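Local coordinates for protein exotoxin 6 (Staphylococcus aureus subsp. aureus Mu50, PDB 4ZYS) that is a staphylococcal superantigen-like exotoxin with an OB-fold and a beta-grasp domain, and probably binds host molecules, perhaps glycans, at residues Y101-I109 / Q117-K125; L130-R138 / H167-L175. One frame throughout, in Å; residues are numbered along the deposited sequence.

Interaction 1: residues Y101-I109 / Q117-K125; sequences YIHTPILEI and QSSLYQIYK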
ATOM      1  N   TYR A 101       9.423  -1.566  16.993  1.00 32.61           N
ATOM      2  CA  TYR A 101       8.429  -2.615  16.785  1.00 30.86           C
ATOM      3  C   TYR A 101       8.637  -3.496  15.527  1.00 34.79           C
ATOM      4  O   TYR A 101       8.831  -3.000  14.424  1.00 33.22           O
ATOM      5  CB  TYR A 101       7.019  -2.016  16.765  1.00 29.94           C
ATOM      6  CG  TYR A 101       5.920  -3.041  16.650  1.00 29.12           C
ATOM      7  CD1 TYR A 101       5.636  -3.912  17.700  1.00 31.41           C
ATOM      8  CD2 TYR A 101       5.155  -3.140  15.493  1.00 28.78           C
ATOM      9  CE1 TYR A 101       4.616  -4.856  17.599  1.00 32.39           C
ATOM     10  CE2 TYR A 101       4.137  -4.081  15.379  1.00 29.34           C
ATOM     11  CZ  TYR A 101       3.871  -4.937  16.433  1.00 36.12           C
ATOM     12  OH  TYR A 101       2.868  -5.862  16.308  1.00 37.31           O
ATOM     13  N   ILE A 102       8.609  -4.826  15.739  1.00 33.10           N
ATOM     14  CA  ILE A 102       8.691  -5.847  14.685  1.00 32.59           C
ATOM     15  C   ILE A 102       7.576  -6.850  14.943  1.00 33.55           C
ATOM     16  O   ILE A 102       7.391  -7.301  16.075  1.00 33.03           O
ATOM     17  CB  ILE A 102      10.088  -6.553  14.536  1.00 36.63           C
ATOM     18  CG1 ILE A 102      11.217  -5.523  14.385  1.00 38.25           C
ATOM     19  CG2 ILE A 102      10.114  -7.528  13.314  1.00 35.40           C
ATOM     20  CD1 ILE A 102      12.385  -5.847  15.116  1.00 49.07           C
ATOM     21  N   HIS A 103       6.827  -7.172  13.890  1.00 28.63           N
ATOM     22  CA  HIS A 103       5.738  -8.141  13.911  1.00 28.23           C
ATOM     23  C   HIS A 103       5.880  -9.045  12.708  1.00 29.76           C
ATOM     24  O   HIS A 103       6.066  -8.548  11.605  1.00 28.14           O
ATOM     25  CB  HIS A 103       4.378  -7.434  13.917  1.00 29.18           C
ATOM     26  CG  HIS A 103       3.244  -8.364  14.169  1.00 33.35           C
ATOM     27  ND1 HIS A 103       3.045  -8.930  15.415  1.00 36.57           N
ATOM     28  CD2 HIS A 103       2.294  -8.818  13.320  1.00 34.88           C
ATOM     29  CE1 HIS A 103       1.975  -9.700  15.287  1.00 35.98           C
ATOM     30  NE2 HIS A 103       1.501  -9.676  14.040  1.00 35.35           N
ATOM     31  N   THR A 104       5.846 -10.372  12.912  1.00 26.73           N
ATOM     32  CA  THR A 104       6.055 -11.300  11.809  1.00 25.26           C
ATOM     33  C   THR A 104       4.802 -12.129  11.601  1.00 28.95           C
ATOM     34  O   THR A 104       4.691 -13.229  12.139  1.00 31.01           O
ATOM     35  CB  THR A 104       7.310 -12.150  12.025  1.00 26.36           C
ATOM     36  OG1 THR A 104       7.133 -12.949  13.191  1.00 25.06           O
ATOM     37  CG2 THR A 104       8.561 -11.314  12.165  1.00 23.23           C
ATOM     38  N   PRO A 105       3.834 -11.637  10.811  1.00 24.10           N
ATOM     39  CA  PRO A 105       2.655 -12.469  10.535  1.00 24.05           C
ATOM     40  C   PRO A 105       3.043 -13.646   9.633  1.00 26.72           C
ATOM     41  O   PRO A 105       4.137 -13.649   9.063  1.00 25.42           O
ATOM     42  CB  PRO A 105       1.710 -11.494   9.820  1.00 25.25           C
ATOM     43  CG  PRO A 105       2.621 -10.524   9.132  1.00 27.67           C
ATOM     44  CD  PRO A 105       3.799 -10.365  10.049  1.00 24.06           C
ATOM     45  N   ILE A 106       2.174 -14.649   9.515  1.00 22.31           N
ATOM     46  CA  ILE A 106       2.463 -15.760   8.625  1.00 21.40           C
ATOM     47  C   ILE A 106       2.319 -15.234   7.228  1.00 23.59           C
ATOM     48  O   ILE A 106       1.361 -14.511   6.963  1.00 22.92           O
ATOM     49  CB  ILE A 106       1.525 -16.985   8.894  1.00 24.69           C
ATOM     50  CG1 ILE A 106       1.855 -17.693  10.211  1.00 25.04           C
ATOM     51  CG2 ILE A 106       1.504 -17.990   7.723  1.00 24.78           C
ATOM     52  CD1 ILE A 106       3.331 -17.952  10.482  1.00 37.26           C
ATOM     53  N   LEU A 107       3.293 -15.504   6.359  1.00 20.29           N
ATOM     54  CA  LEU A 107       3.168 -15.115   4.959  1.00 19.52           C
ATOM     55  C   LEU A 107       3.351 -16.350   4.128  1.00 24.90           C
ATOM     56  O   LEU A 107       4.387 -17.002   4.212  1.00 25.82           O
ATOM     57  CB  LEU A 107       4.120 -13.974   4.495  1.00 19.01           C
ATOM     58  CG  LEU A 107       4.178 -13.779   2.962  1.00 23.67           C
ATOM     59  CD1 LEU A 107       2.833 -13.230   2.389  1.00 23.21           C
ATOM     60  CD2 LEU A 107       5.378 -12.964   2.541  1.00 24.59           C
ATOM     61  N   GLU A 108       2.343 -16.688   3.340  1.00 23.62           N
ATOM     62  CA  GLU A 108       2.413 -17.829   2.431  1.00 23.84           C
ATOM     63  C   GLU A 108       2.087 -17.370   1.036  1.00 27.41           C
ATOM     64  O   GLU A 108       1.196 -16.544   0.865  1.00 25.45           O
ATOM     65  CB  GLU A 108       1.470 -18.957   2.855  1.00 25.63           C
ATOM     66  CG  GLU A 108       1.892 -19.702   4.102  1.00 34.71           C
ATOM     67  CD  GLU A 108       0.903 -20.790   4.466  1.00 50.93           C
ATOM     68  OE1 GLU A 108      -0.275 -20.458   4.720  1.00 45.47           O
ATOM     69  OE2 GLU A 108       1.291 -21.980   4.443  1.00 48.50           O
ATOM     70  N   ILE A 109       2.820 -17.887   0.044  1.00 26.77           N
ATOM     71  CA  ILE A 109       2.598 -17.577  -1.370  1.00 27.00           C
ATOM     72  C   ILE A 109       2.307 -18.892  -2.087  1.00 30.26           C
ATOM     73  O   ILE A 109       3.105 -19.831  -2.027  1.00 30.91           O
ATOM     74  CB  ILE A 109       3.763 -16.762  -2.018  1.00 30.94           C
ATOM     75  CG1 ILE A 109       4.028 -15.447  -1.217  1.00 30.08           C
ATOM     76  CG2 ILE A 109       3.453 -16.468  -3.516  1.00 31.73           C
ATOM     77  CD1 ILE A 109       4.975 -14.460  -1.823  1.00 35.61           C
ATOM     78  N   GLN A 117       3.956 -21.670  -0.057  1.00 29.77           N
ATOM     79  CA  GLN A 117       5.346 -21.561   0.388  1.00 29.07           C
ATOM     80  C   GLN A 117       5.430 -20.461   1.423  1.00 30.64           C
ATOM     81  O   GLN A 117       5.077 -19.318   1.134  1.00 30.56           O
ATOM     82  CB  GLN A 117       6.321 -21.253  -0.789  1.00 30.17           C
ATOM     83  CG  GLN A 117       6.294 -22.197  -1.987  1.00 60.60           C
ATOM     84  CD  GLN A 117       6.778 -21.502  -3.253  1.00 94.39           C
ATOM     85  OE1 GLN A 117       5.983 -21.049  -4.089  1.00 95.47           O
ATOM     86  NE2 GLN A 117       8.092 -21.392  -3.427  1.00 84.58           N
ATOM     87  N   SER A 118       5.891 -20.794   2.618  1.00 26.82           N
ATOM     88  CA  SER A 118       6.092 -19.815   3.685  1.00 25.93           C
ATOM     89  C   SER A 118       7.305 -18.916   3.386  1.00 28.77           C
ATOM     90  O   SER A 118       8.305 -19.357   2.802  1.00 26.08           O
ATOM     91  CB  SER A 118       6.282 -20.503   5.026  1.00 28.03           C
ATOM     92  OG  SER A 118       7.371 -21.403   4.966  1.00 38.33           O
ATOM     93  N   SER A 119       7.183 -17.648   3.775  1.00 25.81           N
ATOM     94  CA  SER A 119       8.218 -16.639   3.602  1.00 25.10           C
ATOM     95  C   SER A 119       8.233 -15.758   4.827  1.00 27.45           C
ATOM     96  O   SER A 119       7.195 -15.574   5.463  1.00 26.12           O
ATOM     97  CB  SER A 119       7.951 -15.817   2.343  1.00 29.10           C
ATOM     98  OG  SER A 119       9.024 -14.934   2.057  1.00 40.25           O
ATOM     99  N   LEU A 120       9.401 -15.220   5.177  1.00 23.83           N
ATOM    100  CA  LEU A 120       9.492 -14.299   6.310  1.00 21.92           C
ATOM    101  C   LEU A 120       9.005 -12.895   5.854  1.00 26.48           C
ATOM    102  O   LEU A 120       9.464 -12.380   4.829  1.00 25.95           O
ATOM    103  CB  LEU A 120      10.932 -14.257   6.864  1.00 20.87           C
ATOM    104  CG  LEU A 120      11.254 -13.272   7.998  1.00 24.52           C
ATOM    105  CD1 LEU A 120      10.350 -13.469   9.221  1.00 23.80           C
ATOM    106  CD2 LEU A 120      12.692 -13.404   8.409  1.00 25.97           C
ATOM    107  N   TYR A 121       8.043 -12.317   6.587  1.00 22.07           N
ATOM    108  CA  TYR A 121       7.530 -10.974   6.319  1.00 20.82           C
ATOM    109  C   TYR A 121       7.534 -10.158   7.614  1.00 22.95           C
ATOM    110  O   TYR A 121       6.976 -10.606   8.618  1.00 25.40           O
ATOM    111  CB  TYR A 121       6.133 -11.027   5.702  1.00 22.20           C
ATOM    112  CG  TYR A 121       5.672  -9.682   5.182  1.00 24.36           C
ATOM    113  CD1 TYR A 121       6.348  -9.042   4.149  1.00 26.91           C
ATOM    114  CD2 TYR A 121       4.571  -9.043   5.730  1.00 25.06           C
ATOM    115  CE1 TYR A 121       5.947  -7.794   3.684  1.00 28.84           C
ATOM    116  CE2 TYR A 121       4.149  -7.803   5.259  1.00 26.06           C
ATOM    117  CZ  TYR A 121       4.853  -7.172   4.249  1.00 32.22           C
ATOM    118  OH  TYR A 121       4.445  -5.958   3.767  1.00 32.40           O
ATOM    119  N   GLN A 122       8.202  -9.010   7.616  1.00 15.99           N
ATOM    120  CA  GLN A 122       8.298  -8.184   8.832  1.00 16.75           C
ATOM    121  C   GLN A 122       7.473  -6.896   8.715  1.00 23.68           C
ATOM    122  O   GLN A 122       7.658  -6.143   7.760  1.00 23.68           O
ATOM    123  CB  GLN A 122       9.773  -7.841   9.169  1.00 16.70           C
ATOM    124  CG  GLN A 122      10.635  -9.072   9.323  1.00 10.09           C
ATOM    125  CD  GLN A 122      11.946  -8.920  10.031  1.00 22.50           C
ATOM    126  OE1 GLN A 122      12.522  -7.839  10.195  1.00 23.87           O
ATOM    127  NE2 GLN A 122      12.440 -10.035  10.488  1.00 13.77           N
ATOM    128  N   ILE A 123       6.578  -6.649   9.694  1.00 22.27           N
ATOM    129  CA  ILE A 123       5.740  -5.437   9.819  1.00 23.20           C
ATOM    130  C   ILE A 123       6.381  -4.549  10.907  1.00 26.62           C
ATOM    131  O   ILE A 123       6.664  -5.046  11.993  1.00 26.10           O
ATOM    132  CB  ILE A 123       4.234  -5.766  10.138  1.00 27.01           C
ATOM    133  CG1 ILE A 123       3.517  -6.516   8.981  1.00 28.74           C
ATOM    134  CG2 ILE A 123       3.422  -4.518  10.565  1.00 26.41           C
ATOM    135  CD1 ILE A 123       3.374  -5.757   7.718  1.00 41.91           C
ATOM    136  N   TYR A 124       6.602  -3.256  10.618  1.00 22.67           N
ATOM    137  CA  TYR A 124       7.215  -2.349  11.589  1.00 22.54           C
ATOM    138  C   TYR A 124       6.223  -1.271  12.067  1.00 25.96           C
ATOM    139  O   TYR A 124       6.520  -0.524  13.013  1.00 26.17           O
ATOM    140  CB  TYR A 124       8.477  -1.693  10.981  1.00 22.83           C
ATOM    141  CG  TYR A 124       9.442  -2.697  10.377  1.00 24.81           C
ATOM    142  CD1 TYR A 124      10.178  -3.565  11.186  1.00 27.89           C
ATOM    143  CD2 TYR A 124       9.591  -2.806   8.998  1.00 24.41           C
ATOM    144  CE1 TYR A 124      11.060  -4.495  10.634  1.00 30.10           C
ATOM    145  CE2 TYR A 124      10.485  -3.716   8.437  1.00 25.05           C
ATOM    146  CZ  TYR A 124      11.212  -4.562   9.257  1.00 35.05           C
ATOM    147  OH  TYR A 124      12.083  -5.462   8.700  1.00 38.29           O
ATOM    148  N   LYS A 125       5.050  -1.207  11.435  1.00 19.27           N
ATOM    149  CA  LYS A 125       4.112  -0.139  11.711  1.00 18.74           C
ATOM    150  C   LYS A 125       2.838  -0.546  12.435  1.00 23.47           C
ATOM    151  O   LYS A 125       2.220  -1.562  12.120  1.00 22.64           O
ATOM    152  CB  LYS A 125       3.757   0.558  10.396  1.00 19.01           C
ATOM    153  CG  LYS A 125       4.843   1.567   9.991  1.00 19.45           C
ATOM    154  CD  LYS A 125       4.670   2.196   8.579  1.00 23.26           C
ATOM    155  CE  LYS A 125       3.327   2.846   8.294  1.00 19.69           C
ATOM    156  NZ  LYS A 125       2.921   3.823   9.358  1.00 22.90           N
TER
HETATM  157  O   HOH W   1       6.603 -14.174   8.118  1.00 32.69           O
HETATM  158  O   HOH W   2       5.715 -17.006   7.235  1.00 27.38           O
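Leu107 and Tyr121 meet in the antiparallel hairpin at one edge of the five-stranded sheet of the beta-grasp domain, strands 106-111 and 117-119, whose arms run on beyond the regular pairing. CB and CD2 of Leu107 both rest on Tyr121 CB, CB to CB at 3.8 Å, and the two side chains slant across each other. With CG opposite its backbone N (chi1 168°), Leu107 also brings CD2 against Ser119 CB. Pro105 lies at the edge of the Tyr121 ring, Pro105 CG near the ring plane and 4.2 Å from Tyr121 CD2; Pro105 CD meets Ile123 CG1 at 4.0 Å, the two side chains standing roughly at right angles. Further out, Ile102 and Tyr124 run side by side in the same direction, and Ile102 CG1 lies in plane at the Tyr124 ring edge. Two bonds in the carbonyl planes pair His103 with Ile123; the one from Ile123 N to His103 O is nearly straight (2.7 Å, 173°). Around Pro105 direct pairing lapses: a water accepts from Tyr121 N and lies 2.7 Å from Pro105 O. Tyr124 OH donates to Gln122 OE1 at 2.8 Å, tilted 16° from the amide carbonyl plane.

Interaction 2: residues L130-R138 / H167-L175; sequences LKELDYRLR and HTIDLSQKL
Gln173 O is gripped end-on by the guanidinium of Arg138, whose NH1 and NH2 both donate to it, at 2.7 Å from NH1 and 2.9 Å from NH2. The oxygen lies close to the guanidinium plane for both, but the two nitrogens meet the carbonyl differently: NH2 arrives in its plane, NH1 from 39° above it. On another edge the same group takes Asp134 OD1 side-on, in a salt bridge one helical turn back, with Arg138 NE at 2.7 Å from OD1. NH2 uses the syn lone pair of OD1, whereas NE comes from above the carboxylate plane. Bonds at two edges thus fix the rotation of the guanidinium. Leu171 CD2 lies over one face, off its centre; the two side chains run antiparallel alongside each other, Leu171 CD2 to Arg138 CG at 3.8 Å.

This is the helix-on-sheet layer of the beta-grasp fold: helix 130-138 crosses strand 167-170, at an outer edge of the five-stranded sheet, at -53° with the axes 10.6 Å apart. At the end of the strand the chain makes a type I turn from Asp170 to Gln173, and Asp170 OD1 accepts from Ser172 N in an Asx turn.

Asp134 also touches apolar groups. Its CG stands opposite the backbone N (chi1 173°), which places OD1 3.3 Å from Ile169 CG2 and OD2 3.3 Å from Leu175 CB. This buried carboxylate has a second partner, at OD2: Tyr17 OH of helix 10-17. Arg138 NH1 also bonds Tyr148 OH; the nearby arginine would be expected to favour the charged form of the aspartate. At the start of the helix, Leu175 CD2 lies 4.1 Å from Leu130 CB.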
ATOM      1  N   LEU A 130      -3.277  -0.137   3.366  1.00 15.98           N
ATOM      2  CA  LEU A 130      -3.461  -1.188   2.393  1.00 14.65           C
ATOM      3  C   LEU A 130      -2.604  -0.907   1.189  1.00 17.37           C
ATOM      4  O   LEU A 130      -2.145  -1.862   0.574  1.00 17.42           O
ATOM      5  CB  LEU A 130      -4.935  -1.337   1.998  1.00 14.98           C
ATOM      6  CG  LEU A 130      -5.830  -1.970   3.061  1.00 17.99           C
ATOM      7  CD1 LEU A 130      -7.237  -2.012   2.590  1.00 18.72           C
ATOM      8  CD2 LEU A 130      -5.376  -3.378   3.409  1.00 16.23           C
ATOM      9  N   LYS A 131      -2.321   0.399   0.876  1.00 12.96           N
ATOM     10  CA  LYS A 131      -1.429   0.798  -0.238  1.00 11.15           C
ATOM     11  C   LYS A 131      -0.051   0.143  -0.070  1.00 17.54           C
ATOM     12  O   LYS A 131       0.477  -0.391  -1.054  1.00 20.47           O
ATOM     13  CB  LYS A 131      -1.271   2.335  -0.312  1.00 10.89           C
ATOM     14  CG  LYS A 131      -0.283   2.798  -1.396  1.00 12.70           C
ATOM     15  CD  LYS A 131       0.084   4.282  -1.286  1.00 19.07           C
ATOM     16  CE  LYS A 131       0.687   4.841  -2.554  1.00 17.60           C
ATOM     17  NZ  LYS A 131      -0.289   4.858  -3.670  1.00 17.40           N
ATOM     18  N   GLU A 132       0.544   0.215   1.153  1.00 11.91           N
ATOM     19  CA  GLU A 132       1.883  -0.342   1.429  1.00 13.19           C
ATOM     20  C   GLU A 132       1.874  -1.876   1.376  1.00 20.75           C
ATOM     21  O   GLU A 132       2.748  -2.470   0.740  1.00 20.47           O
ATOM     22  CB  GLU A 132       2.402   0.128   2.794  1.00 14.35           C
ATOM     23  CG  GLU A 132       3.741  -0.489   3.169  1.00 22.86           C
ATOM     24  CD  GLU A 132       4.348  -0.001   4.467  1.00 38.72           C
ATOM     25  OE1 GLU A 132       4.006   1.124   4.893  1.00 30.37           O
ATOM     26  OE2 GLU A 132       5.169  -0.741   5.058  1.00 27.06           O
ATOM     27  N   LEU A 133       0.880  -2.516   2.040  1.00 18.27           N
ATOM     28  CA  LEU A 133       0.786  -3.972   2.049  1.00 18.60           C
ATOM     29  C   LEU A 133       0.558  -4.482   0.638  1.00 22.32           C
ATOM     30  O   LEU A 133       1.169  -5.462   0.248  1.00 23.24           O
ATOM     31  CB  LEU A 133      -0.336  -4.456   2.990  1.00 18.41           C
ATOM     32  CG  LEU A 133      -0.044  -4.313   4.472  1.00 22.40           C
ATOM     33  CD1 LEU A 133      -1.311  -4.189   5.265  1.00 22.43           C
ATOM     34  CD2 LEU A 133       0.829  -5.450   4.975  1.00 24.05           C
ATOM     35  N   ASP A 134      -0.291  -3.800  -0.131  1.00 18.05           N
ATOM     36  CA  ASP A 134      -0.614  -4.173  -1.514  1.00 17.79           C
ATOM     37  C   ASP A 134       0.645  -4.136  -2.385  1.00 19.72           C
ATOM     38  O   ASP A 134       0.975  -5.150  -2.995  1.00 20.39           O
ATOM     39  CB  ASP A 134      -1.706  -3.251  -2.080  1.00 18.64           C
ATOM     40  CG  ASP A 134      -2.004  -3.433  -3.549  1.00 22.96           C
ATOM     41  OD1 ASP A 134      -2.521  -4.512  -3.922  1.00 24.83           O
ATOM     42  OD2 ASP A 134      -1.803  -2.475  -4.310  1.00 23.51           O
ATOM     43  N   TYR A 135       1.390  -3.026  -2.349  1.00 15.44           N
ATOM     44  CA  TYR A 135       2.594  -2.881  -3.137  1.00 16.35           C
ATOM     45  C   TYR A 135       3.659  -3.905  -2.763  1.00 21.61           C
ATOM     46  O   TYR A 135       4.227  -4.533  -3.657  1.00 22.16           O
ATOM     47  CB  TYR A 135       3.172  -1.459  -3.010  1.00 17.27           C
ATOM     48  CG  TYR A 135       4.390  -1.252  -3.887  1.00 17.76           C
ATOM     49  CD1 TYR A 135       5.658  -1.596  -3.441  1.00 19.86           C
ATOM     50  CD2 TYR A 135       4.273  -0.688  -5.149  1.00 18.57           C
ATOM     51  CE1 TYR A 135       6.781  -1.423  -4.247  1.00 23.25           C
ATOM     52  CE2 TYR A 135       5.388  -0.515  -5.970  1.00 19.95           C
ATOM     53  CZ  TYR A 135       6.642  -0.877  -5.509  1.00 29.79           C
ATOM     54  OH  TYR A 135       7.761  -0.717  -6.285  1.00 32.89           O
ATOM     55  N   ARG A 136       3.988  -4.005  -1.464  1.00 18.92           N
ATOM     56  CA  ARG A 136       5.066  -4.874  -0.981  1.00 19.59           C
ATOM     57  C   ARG A 136       4.753  -6.364  -1.197  1.00 25.87           C
ATOM     58  O   ARG A 136       5.670  -7.142  -1.479  1.00 26.71           O
ATOM     59  CB  ARG A 136       5.382  -4.599   0.498  1.00 17.52           C
ATOM     60  CG  ARG A 136       5.949  -3.199   0.768  1.00 21.18           C
ATOM     61  CD  ARG A 136       7.337  -3.025   0.139  1.00 19.41           C
ATOM     62  NE  ARG A 136       7.964  -1.767   0.536  1.00 13.16           N
ATOM     63  CZ  ARG A 136       8.948  -1.183  -0.132  1.00 28.78           C
ATOM     64  NH1 ARG A 136       9.394  -1.708  -1.269  1.00 26.78           N
ATOM     65  NH2 ARG A 136       9.474  -0.061   0.310  1.00 18.76           N
ATOM     66  N   LEU A 137       3.484  -6.762  -1.101  1.00 20.71           N
ATOM     67  CA  LEU A 137       3.158  -8.170  -1.317  1.00 20.01           C
ATOM     68  C   LEU A 137       3.206  -8.506  -2.831  1.00 25.71           C
ATOM     69  O   LEU A 137       3.718  -9.555  -3.216  1.00 26.82           O
ATOM     70  CB  LEU A 137       1.808  -8.532  -0.686  1.00 18.78           C
ATOM     71  CG  LEU A 137       1.789  -8.517   0.871  1.00 20.23           C
ATOM     72  CD1 LEU A 137       0.369  -8.442   1.400  1.00 20.53           C
ATOM     73  CD2 LEU A 137       2.552  -9.678   1.462  1.00 15.56           C
ATOM     74  N   ARG A 138       2.744  -7.583  -3.672  1.00 21.16           N
ATOM     75  CA  ARG A 138       2.788  -7.752  -5.122  1.00 21.29           C
ATOM     76  C   ARG A 138       4.249  -7.731  -5.594  1.00 24.65           C
ATOM     77  O   ARG A 138       4.577  -8.521  -6.456  1.00 25.45           O
ATOM     78  CB  ARG A 138       1.927  -6.677  -5.833  1.00 19.73           C
ATOM     79  CG  ARG A 138       0.411  -6.867  -5.590  1.00 14.73           C
ATOM     80  CD  ARG A 138      -0.410  -6.216  -6.669  1.00 17.90           C
ATOM     81  NE  ARG A 138      -1.736  -5.819  -6.182  1.00 15.07           N
ATOM     82  CZ  ARG A 138      -2.819  -5.686  -6.947  1.00 22.12           C
ATOM     83  NH1 ARG A 138      -2.762  -5.960  -8.242  1.00 12.98           N
ATOM     84  NH2 ARG A 138      -3.963  -5.277  -6.421  1.00 10.13           N
ATOM     85  N   HIS A 167      -9.052  -8.883   4.818  1.00 23.95           N
ATOM     86  CA  HIS A 167      -8.939  -7.869   3.783  1.00 22.56           C
ATOM     87  C   HIS A 167      -8.508  -8.603   2.529  1.00 25.36           C
ATOM     88  O   HIS A 167      -7.482  -9.267   2.561  1.00 24.26           O
ATOM     89  CB  HIS A 167      -7.938  -6.752   4.175  1.00 21.85           C
ATOM     90  CG  HIS A 167      -8.302  -6.093   5.459  1.00 24.99           C
ATOM     91  ND1 HIS A 167      -9.271  -5.114   5.513  1.00 26.72           N
ATOM     92  CD2 HIS A 167      -7.867  -6.351   6.711  1.00 26.66           C
ATOM     93  CE1 HIS A 167      -9.385  -4.798   6.787  1.00 26.72           C
ATOM     94  NE2 HIS A 167      -8.563  -5.521   7.545  1.00 27.07           N
ATOM     95  N   THR A 168      -9.319  -8.567   1.460  1.00 21.45           N
ATOM     96  CA  THR A 168      -8.966  -9.261   0.216  1.00 21.28           C
ATOM     97  C   THR A 168      -8.667  -8.246  -0.885  1.00 23.32           C
ATOM     98  O   THR A 168      -9.341  -7.229  -0.991  1.00 21.73           O
ATOM     99  CB  THR A 168     -10.022 -10.264  -0.237  1.00 29.32           C
ATOM    100  OG1 THR A 168     -11.189  -9.539  -0.597  1.00 32.67           O
ATOM    101  CG2 THR A 168     -10.342 -11.299   0.819  1.00 28.15           C
ATOM    102  N   ILE A 169      -7.620  -8.525  -1.675  1.00 20.29           N
ATOM    103  CA  ILE A 169      -7.163  -7.689  -2.777  1.00 20.63           C
ATOM    104  C   ILE A 169      -7.031  -8.538  -4.034  1.00 25.50           C
ATOM    105  O   ILE A 169      -6.212  -9.457  -4.057  1.00 25.00           O
ATOM    106  CB  ILE A 169      -5.833  -6.944  -2.455  1.00 22.40           C
ATOM    107  CG1 ILE A 169      -5.916  -6.172  -1.088  1.00 22.94           C
ATOM    108  CG2 ILE A 169      -5.467  -6.031  -3.623  1.00 22.21           C
ATOM    109  CD1 ILE A 169      -4.590  -5.482  -0.572  1.00 27.06           C
ATOM    110  N   ASP A 170      -7.818  -8.205  -5.082  1.00 21.49           N
ATOM    111  CA  ASP A 170      -7.816  -8.891  -6.374  1.00 21.36           C
ATOM    112  C   ASP A 170      -6.529  -8.531  -7.137  1.00 23.94           C
ATOM    113  O   ASP A 170      -6.201  -7.361  -7.307  1.00 22.55           O
ATOM    114  CB  ASP A 170      -9.095  -8.515  -7.144  1.00 23.60           C
ATOM    115  CG  ASP A 170      -9.299  -9.106  -8.525  1.00 31.39           C
ATOM    116  OD1 ASP A 170      -8.438  -9.906  -8.973  1.00 31.18           O
ATOM    117  OD2 ASP A 170     -10.296  -8.741  -9.176  1.00 35.05           O
ATOM    118  N   LEU A 171      -5.765  -9.553  -7.517  1.00 21.62           N
ATOM    119  CA  LEU A 171      -4.466  -9.369  -8.163  1.00 19.95           C
ATOM    120  C   LEU A 171      -4.553  -8.954  -9.620  1.00 22.81           C
ATOM    121  O   LEU A 171      -3.567  -8.430 -10.165  1.00 21.98           O
ATOM    122  CB  LEU A 171      -3.627 -10.652  -8.037  1.00 19.85           C
ATOM    123  CG  LEU A 171      -2.977 -10.874  -6.650  1.00 23.47           C
ATOM    124  CD1 LEU A 171      -2.115 -12.160  -6.630  1.00 22.95           C
ATOM    125  CD2 LEU A 171      -2.114  -9.675  -6.242  1.00 23.87           C
ATOM    126  N   SER A 172      -5.713  -9.175 -10.259  1.00 18.24           N
ATOM    127  CA  SER A 172      -5.908  -8.856 -11.678  1.00 17.81           C
ATOM    128  C   SER A 172      -6.204  -7.366 -11.900  1.00 23.32           C
ATOM    129  O   SER A 172      -6.268  -6.924 -13.050  1.00 25.49           O
ATOM    130  CB  SER A 172      -7.010  -9.731 -12.287  1.00 18.70           C
ATOM    131  OG  SER A 172      -8.293  -9.379 -11.811  1.00 21.53           O
ATOM    132  N   GLN A 173      -6.372  -6.586 -10.813  1.00 18.86           N
ATOM    133  CA  GLN A 173      -6.611  -5.131 -10.907  1.00 18.54           C
ATOM    134  C   GLN A 173      -5.659  -4.416 -10.017  1.00 22.49           C
ATOM    135  O   GLN A 173      -5.216  -5.026  -9.044  1.00 24.92           O
ATOM    136  CB  GLN A 173      -8.056  -4.767 -10.450  1.00 20.38           C
ATOM    137  CG  GLN A 173      -9.212  -5.415 -11.221  1.00 24.16           C
ATOM    138  CD  GLN A 173      -9.309  -4.968 -12.666  1.00 39.64           C
ATOM    139  OE1 GLN A 173      -8.934  -3.845 -13.032  1.00 32.30           O
ATOM    140  NE2 GLN A 173      -9.847  -5.837 -13.513  1.00 31.91           N
ATOM    141  N   LYS A 174      -5.413  -3.106 -10.244  1.00 17.85           N
ATOM    142  CA  LYS A 174      -4.684  -2.304  -9.248  1.00 16.35           C
ATOM    143  C   LYS A 174      -5.582  -2.229  -8.014  1.00 21.26           C
ATOM    144  O   LYS A 174      -6.797  -2.382  -8.162  1.00 23.13           O
ATOM    145  CB  LYS A 174      -4.389  -0.873  -9.751  1.00 17.24           C
ATOM    146  CG  LYS A 174      -3.403  -0.753 -10.916  1.00 27.22           C
ATOM    147  CD  LYS A 174      -2.862   0.650 -11.062  1.00 40.97           C
ATOM    148  CE  LYS A 174      -3.775   1.660 -11.705  1.00 56.57           C
ATOM    149  NZ  LYS A 174      -3.205   3.033 -11.606  1.00 61.85           N
ATOM    150  N   LEU A 175      -5.039  -1.952  -6.817  1.00 17.39           N
ATOM    151  CA  LEU A 175      -5.873  -1.754  -5.622  1.00 16.78           C
ATOM    152  C   LEU A 175      -6.793  -0.552  -5.857  1.00 23.08           C
ATOM    153  O   LEU A 175      -6.354   0.413  -6.503  1.00 23.92           O
ATOM    154  CB  LEU A 175      -4.974  -1.502  -4.400  1.00 16.11           C
ATOM    155  CG  LEU A 175      -5.634  -1.157  -3.059  1.00 19.10           C
ATOM    156  CD1 LEU A 175      -6.459  -2.306  -2.543  1.00 18.76           C
ATOM    157  CD2 LEU A 175      -4.577  -0.756  -2.027  1.00 20.60           C
TER

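In the fold
From the N terminus, the chain passes through the OB-fold domain before reaching interaction 1, which closes the short loop between 101-109 and 117-125. Interaction 2 follows in series, without nesting or crossing: helix 130-145 starts soon after 125, and 167-175 returns to it after a 28-residue excursion that includes strand 155-161. The contacts involve opposite outer strands of the five-stranded sheet, 117-119 and 166-170, and their centres are about 15 Å apart. The helix joins them directly: Leu107 CD1 meets Leu137 CD2 at 3.7 Å, and Ile123 CD1 meets Leu133 CD2 at 3.8 Å. Helix 10-17, from the start of the chain, packs against interaction 2.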